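Local coordinates for protein alanine glyoxylate transaminase (Thermococcus litoralis, PDB 2ZC0) that probably catalyses transfer of the amino group of alanine to glyoxylate, working as a homodimer with pyridoxal 5'-phosphate as its cofactor, at residues Glu83-Leu88 against Val96-Ile101; Lys89-Leu94 against Gly294-Tyr299; Ile133-Ala138 against Leu177-Pro182; Ala318-Asn321 against Glu327-Lys330; Glu356-Val361 against Leu397-Lys402. All coordinates share one frame; numbering follows the deposited sequence.

How the contacts relate
Contacts 1 and 2 both use helix 78-91 and touch each other, their centres 12 Å apart: contact 1 ties the helix to the loop entering strand 101-104, and contact 2 ties its C-terminal end to the start of helix 295-322. Contact 3 is nested inside the long chain loop closed by contact 2 and lies deepest, centred about 9 Å from the middle of the chain, at strand 175-180 beside the cofactor. Contacts 4 and 5 follow in series on the far side of the chain's centre from contact 1, their centres 16 Å apart. Helix 295-322 runs from contact 2 to contact 4, so one long helix joins two neighbourhoods whose centres are 31 Å apart.

Contact 1: Glu83-Leu88 against Val96-Ile101; sequences ELAAFL and VSPENI
Ala-85 sits among three residues of the segment 96-101, and its methyl group meets each of them. CB lies 3.6 Å from the carbonyl O of Val-96 and 3.8 Å from CG of Pro-98, while CD1 of Ile-101 comes within 3.9 Å of the Ala-85 backbone N. The CA atoms of Ala-85 and Pro-98 are only 5.5 Å apart, a spacing that suits a methyl group. Ile-101 reaches the helix because its chain is extended beyond CB (chi2 -179°), and the same CD1 also touches CB of Leu-84 at 4.0 Å. One turn further on, CD2 of Leu-88 meets CG1 of Val-96 at 4.2 Å. The chain that follows helix 78-91 thus folds back along the helix before entering strand 101-104, the edge strand, within this chain, of the large mixed sheet. In that returning chain Ser-97 forms an ST turn, its OG accepting from the backbone N of Glu-99 at 3.2 Å, which shapes the bend around Pro-98. The neighbouring strand 256-259 packs against both sides of the contact: Trp-257 touches Leu-84 and Ile-101, and Ile-259 touches Leu-88 and Val-96.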
# COMPACT_ATOMS: atom_id res chain seq x y z
N GLU A 83 -27.14 21.15 17.09
CA GLU A 83 -26.68 21.96 18.21
C GLU A 83 -25.22 22.40 18.05
O GLU A 83 -24.88 23.54 18.37
CB GLU A 83 -26.85 21.21 19.53
CG GLU A 83 -28.27 21.29 20.08
CD GLU A 83 -28.65 22.71 20.49
OE1 GLU A 83 -29.84 23.07 20.34
OE2 GLU A 83 -27.77 23.46 20.97
N LEU A 84 -24.38 21.51 17.53
CA LEU A 84 -22.97 21.83 17.32
C LEU A 84 -22.82 22.89 16.25
O LEU A 84 -21.93 23.75 16.33
CB LEU A 84 -22.19 20.58 16.89
CG LEU A 84 -21.85 19.62 18.02
CD1 LEU A 84 -21.25 18.34 17.47
CD2 LEU A 84 -20.87 20.33 18.97
N ALA A 85 -23.69 22.83 15.25
CA ALA A 85 -23.65 23.81 14.18
C ALA A 85 -23.94 25.20 14.74
O ALA A 85 -23.28 26.17 14.38
CB ALA A 85 -24.67 23.44 13.11
N ALA A 86 -24.93 25.29 15.63
CA ALA A 86 -25.32 26.55 16.25
C ALA A 86 -24.25 26.97 17.24
O ALA A 86 -23.91 28.15 17.35
CB ALA A 86 -26.65 26.39 16.99
N PHE A 87 -23.72 25.99 17.95
CA PHE A 87 -22.67 26.24 18.93
C PHE A 87 -21.43 26.78 18.24
O PHE A 87 -20.76 27.65 18.77
CB PHE A 87 -22.33 24.95 19.67
CG PHE A 87 -21.09 25.03 20.51
CD1 PHE A 87 -19.89 24.49 20.05
CD2 PHE A 87 -21.11 25.65 21.75
CE1 PHE A 87 -18.74 24.55 20.83
CE2 PHE A 87 -19.96 25.72 22.54
CZ PHE A 87 -18.77 25.16 22.08
N LEU A 88 -21.13 26.27 17.05
CA LEU A 88 -19.95 26.73 16.32
C LEU A 88 -20.16 28.12 15.73
O LEU A 88 -19.25 28.94 15.72
CB LEU A 88 -19.59 25.73 15.21
CG LEU A 88 -18.57 24.63 15.55
CD1 LEU A 88 -18.96 23.95 16.85
CD2 LEU A 88 -18.48 23.61 14.41
N VAL A 96 -21.61 26.60 9.52
CA VAL A 96 -21.52 25.29 8.89
C VAL A 96 -22.85 24.55 8.96
O VAL A 96 -23.59 24.69 9.93
CB VAL A 96 -20.47 24.39 9.59
CG1 VAL A 96 -20.92 24.08 11.01
CG2 VAL A 96 -20.29 23.09 8.82
N SER A 97 -23.14 23.75 7.94
CA SER A 97 -24.38 22.98 7.93
C SER A 97 -24.26 21.75 8.83
O SER A 97 -23.20 21.15 8.95
CB SER A 97 -24.71 22.54 6.50
OG SER A 97 -25.75 21.58 6.51
N PRO A 98 -25.37 21.35 9.47
CA PRO A 98 -25.34 20.17 10.35
C PRO A 98 -25.02 18.90 9.57
O PRO A 98 -24.59 17.89 10.15
CB PRO A 98 -26.75 20.14 10.93
CG PRO A 98 -27.13 21.59 10.96
CD PRO A 98 -26.64 22.07 9.60
N GLU A 99 -25.25 18.95 8.26
CA GLU A 99 -25.00 17.81 7.38
C GLU A 99 -23.51 17.58 7.13
O GLU A 99 -23.11 16.48 6.76
CB GLU A 99 -25.71 18.03 6.03
CG GLU A 99 -27.23 18.13 6.14
CD GLU A 99 -27.84 16.97 6.91
OE1 GLU A 99 -28.69 17.24 7.79
OE2 GLU A 99 -27.47 15.81 6.65
N ASN A 100 -22.69 18.61 7.32
CA ASN A 100 -21.25 18.50 7.10
C ASN A 100 -20.48 18.22 8.39
O ASN A 100 -19.26 18.39 8.45
CB ASN A 100 -20.73 19.77 6.43
CG ASN A 100 -21.25 19.94 5.01
OD1 ASN A 100 -20.59 19.57 4.04
ND2 ASN A 100 -22.44 20.50 4.88
N ILE A 101 -21.20 17.80 9.42
CA ILE A 101 -20.57 17.50 10.69
C ILE A 101 -20.65 16.00 10.94
O ILE A 101 -21.72 15.41 10.84
CB ILE A 101 -21.27 18.26 11.86
CG1 ILE A 101 -20.97 19.76 11.76
CG2 ILE A 101 -20.82 17.69 13.20
CD1 ILE A 101 -21.60 20.60 12.89

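Contact 2: Lys89-Leu94 against Gly294-Tyr299; sequences KKYDHL and GYFEKY
Tyr-91 and Phe-296 meet as a T-shaped (edge-to-face) pair, with the edge of Phe-296 directed at the face of Tyr-91. The ring centroids are 4.8 Å apart and the planes stand at 64°. Two atoms of the phenyl edge do the touching: CE2 lies 3.5 Å from CG of Tyr-91, and CD2 lies 3.6 Å from CE1 of Tyr-91. Phe-296 reaches across because its CG is anti to the backbone N (chi1 179°), which sends the ring out from its helix. The other face of the tyrosine is covered from its own helix by the aliphatic part of Lys-90, whose CG stands over the ring centre, so the phenol ring is held between a phenyl edge and a methylene chain. The fold element here is helix meeting helix: the last turn of helix 78-91 faces the first turn of helix 295-322. Gly-294 is both the Schellman residue that closes the preceding helix, with positive phi, and the N-cap of the next. Tyr-91 OH receives a hydrogen bond from Lys-90 NZ at 3.1 Å. It also meets CG of Glu-297 at 3.4 Å. A water 2.6 Å from Tyr-91 OH is weakly linked to the backbone N of Glu-297. With an alanine in place of Tyr-91, the Phe-296 edge would probably lose the aromatic face it meets, and Lys-90 NZ its phenol acceptor. Phe-296 also makes an edge-to-face pair with Phe-87, one turn earlier on helix 78-91, and Leu-301 packs against both Tyr-91 and Phe-296.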
# COMPACT_ATOMS: atom_id res chain seq x y z
N LYS A 89 -21.37 28.38 15.25
CA LYS A 89 -21.67 29.68 14.66
C LYS A 89 -21.62 30.78 15.71
O LYS A 89 -21.20 31.91 15.42
CB LYS A 89 -23.05 29.63 13.97
CG LYS A 89 -23.76 30.97 13.84
CD LYS A 89 -24.53 31.29 15.13
CE LYS A 89 -24.82 32.79 15.29
NZ LYS A 89 -25.41 33.08 16.63
N LYS A 90 -22.04 30.46 16.93
CA LYS A 90 -22.07 31.44 17.99
C LYS A 90 -20.72 31.70 18.66
O LYS A 90 -20.25 32.83 18.71
CB LYS A 90 -23.09 31.04 19.06
CG LYS A 90 -23.21 32.05 20.19
CD LYS A 90 -24.31 31.69 21.16
CE LYS A 90 -24.37 32.67 22.32
NZ LYS A 90 -25.42 32.27 23.32
N TYR A 91 -20.10 30.63 19.16
CA TYR A 91 -18.83 30.74 19.87
C TYR A 91 -17.54 30.50 19.11
O TYR A 91 -16.47 30.48 19.72
CB TYR A 91 -18.84 29.83 21.09
CG TYR A 91 -19.98 30.08 22.04
CD1 TYR A 91 -21.06 29.20 22.12
CD2 TYR A 91 -19.99 31.21 22.86
CE1 TYR A 91 -22.11 29.42 23.00
CE2 TYR A 91 -21.04 31.44 23.75
CZ TYR A 91 -22.09 30.55 23.81
OH TYR A 91 -23.13 30.77 24.69
N ASP A 92 -17.60 30.30 17.79
CA ASP A 92 -16.38 30.06 17.02
C ASP A 92 -16.44 30.65 15.60
O ASP A 92 -15.67 30.26 14.73
CB ASP A 92 -16.08 28.55 16.95
CG ASP A 92 -14.57 28.24 16.92
OD1 ASP A 92 -13.78 29.00 17.51
OD2 ASP A 92 -14.18 27.21 16.32
N HIS A 93 -17.35 31.61 15.39
CA HIS A 93 -17.51 32.26 14.08
C HIS A 93 -17.61 31.29 12.91
O HIS A 93 -17.13 31.59 11.81
CB HIS A 93 -16.35 33.22 13.80
CG HIS A 93 -16.50 34.55 14.46
ND1 HIS A 93 -16.33 34.74 15.81
CD2 HIS A 93 -16.83 35.76 13.95
CE1 HIS A 93 -16.55 36.01 16.11
NE2 HIS A 93 -16.86 36.65 15.00
N LEU A 94 -18.22 30.14 13.13
CA LEU A 94 -18.31 29.18 12.04
C LEU A 94 -19.72 28.92 11.55
O LEU A 94 -20.57 28.43 12.29
CB LEU A 94 -17.65 27.88 12.48
CG LEU A 94 -17.22 26.93 11.36
CD1 LEU A 94 -16.45 27.70 10.29
CD2 LEU A 94 -16.37 25.83 11.97
N GLY A 294 -27.52 25.46 27.87
CA GLY A 294 -26.64 26.59 28.06
C GLY A 294 -25.56 26.47 29.11
O GLY A 294 -25.11 27.48 29.66
N TYR A 295 -25.12 25.24 29.40
CA TYR A 295 -24.08 25.01 30.40
C TYR A 295 -22.69 25.39 29.91
O TYR A 295 -21.74 25.44 30.70
CB TYR A 295 -24.10 23.55 30.86
CG TYR A 295 -25.31 23.22 31.69
CD1 TYR A 295 -25.63 21.90 32.02
CD2 TYR A 295 -26.16 24.23 32.13
CE1 TYR A 295 -26.77 21.61 32.77
CE2 TYR A 295 -27.30 23.94 32.88
CZ TYR A 295 -27.60 22.64 33.19
OH TYR A 295 -28.74 22.38 33.90
N PHE A 296 -22.55 25.65 28.61
CA PHE A 296 -21.26 26.06 28.08
C PHE A 296 -20.98 27.45 28.63
O PHE A 296 -19.86 27.79 28.99
CB PHE A 296 -21.28 26.11 26.55
CG PHE A 296 -19.96 26.53 25.95
CD1 PHE A 296 -18.82 25.76 26.13
CD2 PHE A 296 -19.87 27.72 25.22
CE1 PHE A 296 -17.59 26.16 25.60
CE2 PHE A 296 -18.64 28.13 24.68
CZ PHE A 296 -17.50 27.35 24.88
N GLU A 297 -22.04 28.25 28.69
CA GLU A 297 -21.95 29.61 29.20
C GLU A 297 -21.83 29.57 30.71
O GLU A 297 -20.90 30.13 31.30
CB GLU A 297 -23.20 30.40 28.82
CG GLU A 297 -22.95 31.64 27.98
CD GLU A 297 -23.59 32.89 28.59
OE1 GLU A 297 -23.88 33.84 27.83
OE2 GLU A 297 -23.78 32.93 29.82
N LYS A 298 -22.79 28.89 31.33
CA LYS A 298 -22.86 28.78 32.78
C LYS A 298 -21.72 28.07 33.50
O LYS A 298 -21.37 28.46 34.61
CB LYS A 298 -24.19 28.13 33.18
CG LYS A 298 -24.36 27.97 34.69
CD LYS A 298 -25.78 27.56 35.05
CE LYS A 298 -25.97 27.53 36.56
NZ LYS A 298 -27.41 27.39 36.95
N TYR A 299 -21.13 27.04 32.90
CA TYR A 299 -20.06 26.32 33.59
C TYR A 299 -18.66 26.41 33.02
O TYR A 299 -17.68 26.31 33.76
CB TYR A 299 -20.44 24.84 33.74
CG TYR A 299 -21.63 24.61 34.63
CD1 TYR A 299 -22.90 24.44 34.10
CD2 TYR A 299 -21.48 24.58 36.02
CE1 TYR A 299 -24.00 24.24 34.92
CE2 TYR A 299 -22.57 24.39 36.85
CZ TYR A 299 -23.83 24.22 36.30
OH TYR A 299 -24.91 24.03 37.13
O HOH W 1 -24.06 28.76 26.14

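Contact 3: Ile133-Ala138 against Leu177-Pro182; sequences INTLLA and LIYTIP
In the cofactor-binding domain of this aminotransferase, helix 133-140 packs on strand 175-180 next to the pyridoxamine phosphate, and Thr-135 meets Tyr-179 there. The threonine methyl stands squarely on the phenol ring: CG2 is 3.4 Å from the centroid and 14° off the ring normal, a close CH-pi contact. With chi1 at -60° CG2 lies anti to the backbone N and OG1 beside it, an orientation that lets the two branches divide the work. CG2 takes the ring face, while OG1 reaches the phenol end and gives a weak hydrogen bond of 2.9 Å to Tyr-179 OH. A threonine suits this place because it supplies a methyl and a hydroxyl from one beta carbon. Tyr-179 OH has its stronger polar partner elsewhere, in OD1 of Asp-214 on the adjacent strand 210-214, so this buried hydroxyl is held by two groups. The tyrosine side chain lies about 4 Å from the bound cofactor, and Ile-181 and Asp-214 belong to the same pocket. On the helix, Asn-134, Leu-137 and Ala-138 pack on Gln-273 and Pro-274 of the second subunit. Tyr-179 is a first-shell residue and Thr-135 stands behind it in the second, consistent with the layered pyridoxal phosphate site of a fold-type I aminotransferase.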
# COMPACT_ATOMS: atom_id res chain seq x y z
N ILE A 133 2.22 14.99 18.94
CA ILE A 133 2.75 13.66 18.62
C ILE A 133 1.74 12.63 18.16
O ILE A 133 2.04 11.84 17.27
CB ILE A 133 3.55 13.04 19.78
CG1 ILE A 133 2.94 13.41 21.12
CG2 ILE A 133 4.97 13.47 19.69
CD1 ILE A 133 1.66 12.73 21.43
N ASN A 134 0.56 12.61 18.74
CA ASN A 134 -0.38 11.61 18.31
C ASN A 134 -0.80 11.75 16.87
O ASN A 134 -1.04 10.75 16.21
CB ASN A 134 -1.58 11.55 19.24
CG ASN A 134 -1.40 10.48 20.29
OD1 ASN A 134 -0.29 10.26 20.76
ND2 ASN A 134 -2.48 9.80 20.66
N THR A 135 -0.84 12.98 16.36
CA THR A 135 -1.21 13.14 14.97
C THR A 135 -0.05 12.70 14.08
O THR A 135 -0.27 12.08 13.03
CB THR A 135 -1.60 14.57 14.66
OG1 THR A 135 -2.72 14.93 15.48
CG2 THR A 135 -2.00 14.73 13.19
N LEU A 136 1.17 12.98 14.50
CA LEU A 136 2.34 12.60 13.70
C LEU A 136 2.42 11.06 13.64
O LEU A 136 2.70 10.48 12.59
CB LEU A 136 3.63 13.17 14.32
CG LEU A 136 3.74 14.71 14.42
CD1 LEU A 136 5.11 15.09 15.02
CD2 LEU A 136 3.59 15.35 13.05
N LEU A 137 2.17 10.42 14.77
CA LEU A 137 2.19 8.96 14.89
C LEU A 137 1.04 8.38 14.05
O LEU A 137 1.23 7.45 13.28
CB LEU A 137 2.04 8.57 16.38
CG LEU A 137 3.21 7.99 17.20
CD1 LEU A 137 4.55 8.39 16.65
CD2 LEU A 137 3.05 8.39 18.65
N ALA A 138 -0.15 8.97 14.17
CA ALA A 138 -1.31 8.51 13.42
C ALA A 138 -1.05 8.55 11.93
O ALA A 138 -1.32 7.58 11.23
CB ALA A 138 -2.55 9.35 13.76
N LEU A 177 -1.55 17.75 1.79
CA LEU A 177 -2.18 18.23 3.01
C LEU A 177 -1.23 18.97 3.93
O LEU A 177 -0.02 18.75 3.93
CB LEU A 177 -2.79 17.06 3.81
CG LEU A 177 -3.66 16.01 3.11
CD1 LEU A 177 -3.91 14.84 4.07
CD2 LEU A 177 -4.97 16.64 2.68
N ILE A 178 -1.83 19.84 4.73
CA ILE A 178 -1.12 20.62 5.72
C ILE A 178 -1.99 20.49 6.96
O ILE A 178 -3.16 20.83 6.92
CB ILE A 178 -1.04 22.10 5.36
CG1 ILE A 178 -0.08 22.32 4.20
CG2 ILE A 178 -0.63 22.90 6.59
CD1 ILE A 178 0.00 23.78 3.77
N TYR A 179 -1.42 19.95 8.03
CA TYR A 179 -2.09 19.78 9.31
C TYR A 179 -1.57 20.91 10.21
O TYR A 179 -0.35 21.08 10.36
CB TYR A 179 -1.75 18.43 9.93
CG TYR A 179 -2.14 18.25 11.39
CD1 TYR A 179 -1.16 18.20 12.39
CD2 TYR A 179 -3.47 18.13 11.78
CE1 TYR A 179 -1.50 18.05 13.73
CE2 TYR A 179 -3.82 17.97 13.14
CZ TYR A 179 -2.82 17.94 14.10
OH TYR A 179 -3.13 17.80 15.44
N THR A 180 -2.50 21.68 10.79
CA THR A 180 -2.14 22.79 11.66
C THR A 180 -3.06 22.92 12.87
O THR A 180 -4.25 22.59 12.80
CB THR A 180 -2.14 24.12 10.86
OG1 THR A 180 -1.97 25.23 11.76
CG2 THR A 180 -3.46 24.30 10.12
N ILE A 181 -2.50 23.40 13.97
CA ILE A 181 -3.22 23.64 15.22
C ILE A 181 -3.01 25.14 15.49
O ILE A 181 -2.16 25.53 16.30
CB ILE A 181 -2.58 22.83 16.38
CG1 ILE A 181 -2.33 21.38 15.93
CG2 ILE A 181 -3.48 22.90 17.62
CD1 ILE A 181 -1.51 20.54 16.90
N PRO A 182 -3.77 26.00 14.79
CA PRO A 182 -3.67 27.46 14.94
C PRO A 182 -3.77 28.04 16.35
O PRO A 182 -2.96 28.89 16.72
CB PRO A 182 -4.78 27.97 14.01
CG PRO A 182 -4.90 26.88 12.97
CD PRO A 182 -4.83 25.64 13.83

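Contact 4: Ala318-Asn321 against Glu327-Lys330; sequences ALEN and EFTK
Leu-319 lies over one face of the Phe-328 ring, with its CB 4.0 Å from the centroid and 28° off the ring normal, a CH-pi contact. The closest atom of the ring is CZ, 3.6 Å from Leu-319 CB, and CD1 of the leucine extends the overlap to the rim, 4.0 Å from Phe-328 CD1. The aromatic side chain leaves its backbone with CG set between N and the carbonyl carbon (chi1 48°), and this turn brings the ring against the helix, where CZ also comes 3.7 Å from the backbone N of Glu-320. Leucine and phenylalanine suit a buried seam: Leu-319 touches Val-337 and Phe-339 of strand 336-340 as well as Ile-394 of helix 389-404, and Phe-328 packs on Phe-339. The contact therefore closes the short loop after helix 295-322 back onto that helix, just before the chain enters strand 336-340. Replacing Phe-328 by an alanine would probably open a gap under Leu-319 and leave its CB without the ring face. Farther out, Glu-320 and Lys-330 cross at about a right angle, both chains bent, and form a salt bridge of 3.6 Å between OE2 and NZ, while OE2 comes within 3.0 Å of Lys-330 CE. The bends also let Lys-330 NZ give a 3.1 Å hydrogen bond to the carbonyl O of Phe-328. Apolar contact is thus buried beneath an exposed ion pair whose lysine is shared with a backbone carbonyl, so the charges probably add less to the closure than the ring does.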
# COMPACT_ATOMS: atom_id res chain seq x y z
N ALA A 318 4.90 31.47 38.58
CA ALA A 318 5.86 30.61 39.25
C ALA A 318 7.13 30.46 38.42
O ALA A 318 8.23 30.53 38.94
CB ALA A 318 5.25 29.25 39.52
N LEU A 319 6.97 30.25 37.11
CA LEU A 319 8.11 30.07 36.22
C LEU A 319 8.99 31.31 36.14
O LEU A 319 10.20 31.23 36.32
CB LEU A 319 7.63 29.69 34.82
CG LEU A 319 7.30 28.21 34.57
CD1 LEU A 319 6.54 28.06 33.27
CD2 LEU A 319 8.58 27.38 34.55
N GLU A 320 8.37 32.46 35.88
CA GLU A 320 9.10 33.71 35.76
C GLU A 320 9.76 34.10 37.08
O GLU A 320 10.77 34.80 37.11
CB GLU A 320 8.16 34.81 35.28
CG GLU A 320 8.75 35.71 34.20
CD GLU A 320 7.77 36.01 33.07
OE1 GLU A 320 6.59 36.31 33.37
OE2 GLU A 320 8.18 35.94 31.89
N ASN A 321 9.17 33.63 38.18
CA ASN A 321 9.68 33.92 39.52
C ASN A 321 10.84 33.01 39.93
O ASN A 321 11.79 33.46 40.58
CB ASN A 321 8.54 33.79 40.54
CG ASN A 321 9.01 33.93 41.97
OD1 ASN A 321 10.13 34.39 42.22
ND2 ASN A 321 8.16 33.55 42.93
N GLU A 327 14.03 30.21 28.91
CA GLU A 327 13.04 30.64 27.92
C GLU A 327 11.88 29.62 27.88
O GLU A 327 12.08 28.40 27.94
CB GLU A 327 13.70 30.82 26.53
CG GLU A 327 13.56 32.24 25.86
CD GLU A 327 14.56 33.30 26.39
OE1 GLU A 327 15.68 32.90 26.77
OE2 GLU A 327 14.23 34.53 26.39
N PHE A 328 10.67 30.16 27.84
CA PHE A 328 9.47 29.34 27.79
C PHE A 328 8.32 30.13 27.20
O PHE A 328 8.25 31.36 27.34
CB PHE A 328 9.12 28.80 29.18
CG PHE A 328 9.13 29.85 30.26
CD1 PHE A 328 8.00 30.63 30.51
CD2 PHE A 328 10.27 30.03 31.05
CE1 PHE A 328 8.00 31.57 31.53
CE2 PHE A 328 10.27 30.97 32.07
CZ PHE A 328 9.14 31.74 32.32
N THR A 329 7.42 29.43 26.52
CA THR A 329 6.29 30.06 25.87
C THR A 329 5.28 30.67 26.82
O THR A 329 5.11 30.22 27.95
CB THR A 329 5.56 29.04 24.93
OG1 THR A 329 4.99 27.97 25.71
CG2 THR A 329 6.54 28.44 23.93
N LYS A 330 4.61 31.71 26.34
CA LYS A 330 3.58 32.41 27.10
C LYS A 330 2.30 32.27 26.29
O LYS A 330 1.99 33.11 25.44
CB LYS A 330 3.92 33.90 27.23
CG LYS A 330 5.34 34.20 27.67
CD LYS A 330 5.60 33.73 29.09
CE LYS A 330 6.86 34.39 29.65
NZ LYS A 330 8.06 34.13 28.80

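Contact 5: Glu356-Val361 against Leu397-Lys402; sequences EREGVV and LAKLYK
The guanidinium of Arg-357 and the carboxylate of Glu-358, its neighbour in the chain, both reach toward helix 389-404. CD2 of Leu-400 comes up obliquely to the guanidinium, 4.4 Å from Arg-357 NH2, a loose van der Waals approach; the same NH2 forms salt bridges with Glu-353 of its own helix and Glu-403 of helix 389-404. The Glu-358 carboxylate has CD of Lys-399 above its plane, 3.2 Å from OE2, and the chain then slants down so that NZ reaches OE2 from the syn side at 3.1 Å, in a hydrogen bond that is part of a salt bridge. The two side chains cross at about a right angle: the lysine runs out extended, whereas the glutamate folds back at chi2 (-59°) to bring its oxygens up to the ammonium. OE1 of the same carboxylate is bridged to Lys-396, one helical turn before Lys-399, so the acid is clasped by two lysines and its negative charge is probably well stabilised. Gly-359, with positive phi, then lets the chain turn into strand 360-361. Helix 347-357 and strand 360-361 thus lie beside the C-terminal helix, the strand pairing in parallel with strand 37-38, as in the small domain of fold-type I aminotransferases.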
# COMPACT_ATOMS: atom_id res chain seq x y z
N GLU A 356 11.68 10.80 39.29
CA GLU A 356 12.29 9.94 40.30
C GLU A 356 12.68 10.65 41.60
O GLU A 356 12.37 10.17 42.69
CB GLU A 356 13.54 9.27 39.72
CG GLU A 356 13.26 8.13 38.77
CD GLU A 356 14.54 7.48 38.28
OE1 GLU A 356 15.41 7.18 39.14
OE2 GLU A 356 14.67 7.25 37.06
N ARG A 357 13.35 11.79 41.47
CA ARG A 357 13.81 12.54 42.63
C ARG A 357 12.77 13.46 43.28
O ARG A 357 12.65 13.49 44.50
CB ARG A 357 15.06 13.34 42.25
CG ARG A 357 16.13 12.48 41.59
CD ARG A 357 17.35 13.27 41.16
NE ARG A 357 18.13 13.75 42.29
CZ ARG A 357 19.33 14.33 42.18
NH1 ARG A 357 19.97 14.74 43.27
NH2 ARG A 357 19.89 14.48 40.99
N GLU A 358 12.02 14.20 42.48
CA GLU A 358 11.02 15.11 43.04
C GLU A 358 9.59 14.59 42.97
O GLU A 358 8.70 15.12 43.65
CB GLU A 358 11.11 16.48 42.35
CG GLU A 358 12.47 17.16 42.40
CD GLU A 358 12.97 17.42 43.82
OE1 GLU A 358 12.16 17.82 44.67
OE2 GLU A 358 14.19 17.23 44.06
N GLY A 359 9.34 13.58 42.15
CA GLY A 359 8.00 13.05 42.04
C GLY A 359 7.05 13.93 41.24
O GLY A 359 5.84 13.95 41.51
N VAL A 360 7.58 14.67 40.28
CA VAL A 360 6.76 15.53 39.42
C VAL A 360 6.86 14.99 38.00
O VAL A 360 7.96 14.71 37.51
CB VAL A 360 7.26 17.00 39.43
CG1 VAL A 360 6.37 17.86 38.54
CG2 VAL A 360 7.25 17.56 40.85
N VAL A 361 5.72 14.85 37.34
CA VAL A 361 5.70 14.32 35.98
C VAL A 361 5.52 15.36 34.88
O VAL A 361 4.61 16.18 34.94
CB VAL A 361 4.56 13.28 35.80
CG1 VAL A 361 4.68 12.62 34.45
CG2 VAL A 361 4.59 12.25 36.91
N LEU A 397 10.77 21.54 40.06
CA LEU A 397 11.34 21.52 38.72
C LEU A 397 12.54 22.46 38.67
O LEU A 397 13.57 22.14 38.06
CB LEU A 397 10.27 21.95 37.70
CG LEU A 397 10.63 22.22 36.23
CD1 LEU A 397 11.21 23.61 36.09
CD2 LEU A 397 11.60 21.17 35.71
N ALA A 398 12.40 23.61 39.32
CA ALA A 398 13.46 24.61 39.37
C ALA A 398 14.64 24.07 40.17
O ALA A 398 15.80 24.33 39.84
CB ALA A 398 12.92 25.90 40.01
N LYS A 399 14.33 23.32 41.22
CA LYS A 399 15.34 22.72 42.09
C LYS A 399 16.28 21.81 41.28
O LYS A 399 17.50 21.95 41.36
CB LYS A 399 14.65 21.92 43.20
CG LYS A 399 15.60 21.20 44.16
CD LYS A 399 14.86 20.23 45.08
CE LYS A 399 15.82 19.46 45.98
NZ LYS A 399 15.13 18.41 46.78
N LEU A 400 15.71 20.90 40.51
CA LEU A 400 16.52 19.99 39.70
C LEU A 400 17.20 20.74 38.57
O LEU A 400 18.30 20.39 38.14
CB LEU A 400 15.66 18.87 39.12
CG LEU A 400 16.26 17.46 39.10
CD1 LEU A 400 15.46 16.62 38.12
CD2 LEU A 400 17.73 17.49 38.71
N TYR A 401 16.53 21.79 38.08
CA TYR A 401 17.04 22.61 36.99
C TYR A 401 18.41 23.17 37.37
O TYR A 401 19.40 22.93 36.69
CB TYR A 401 16.09 23.77 36.70
CG TYR A 401 16.48 24.60 35.50
CD1 TYR A 401 16.09 24.24 34.21
CD2 TYR A 401 17.26 25.75 35.64
CE1 TYR A 401 16.45 25.01 33.10
CE2 TYR A 401 17.63 26.52 34.54
CZ TYR A 401 17.23 26.14 33.27
OH TYR A 401 17.59 26.91 32.18
N LYS A 402 18.44 23.94 38.45
CA LYS A 402 19.69 24.54 38.90
C LYS A 402 20.61 23.52 39.57
O LYS A 402 21.81 23.77 39.71
CB LYS A 402 19.42 25.73 39.83
CG LYS A 402 19.17 27.04 39.07
CD LYS A 402 20.20 27.23 37.94
CE LYS A 402 20.24 28.66 37.39
NZ LYS A 402 20.93 29.61 38.31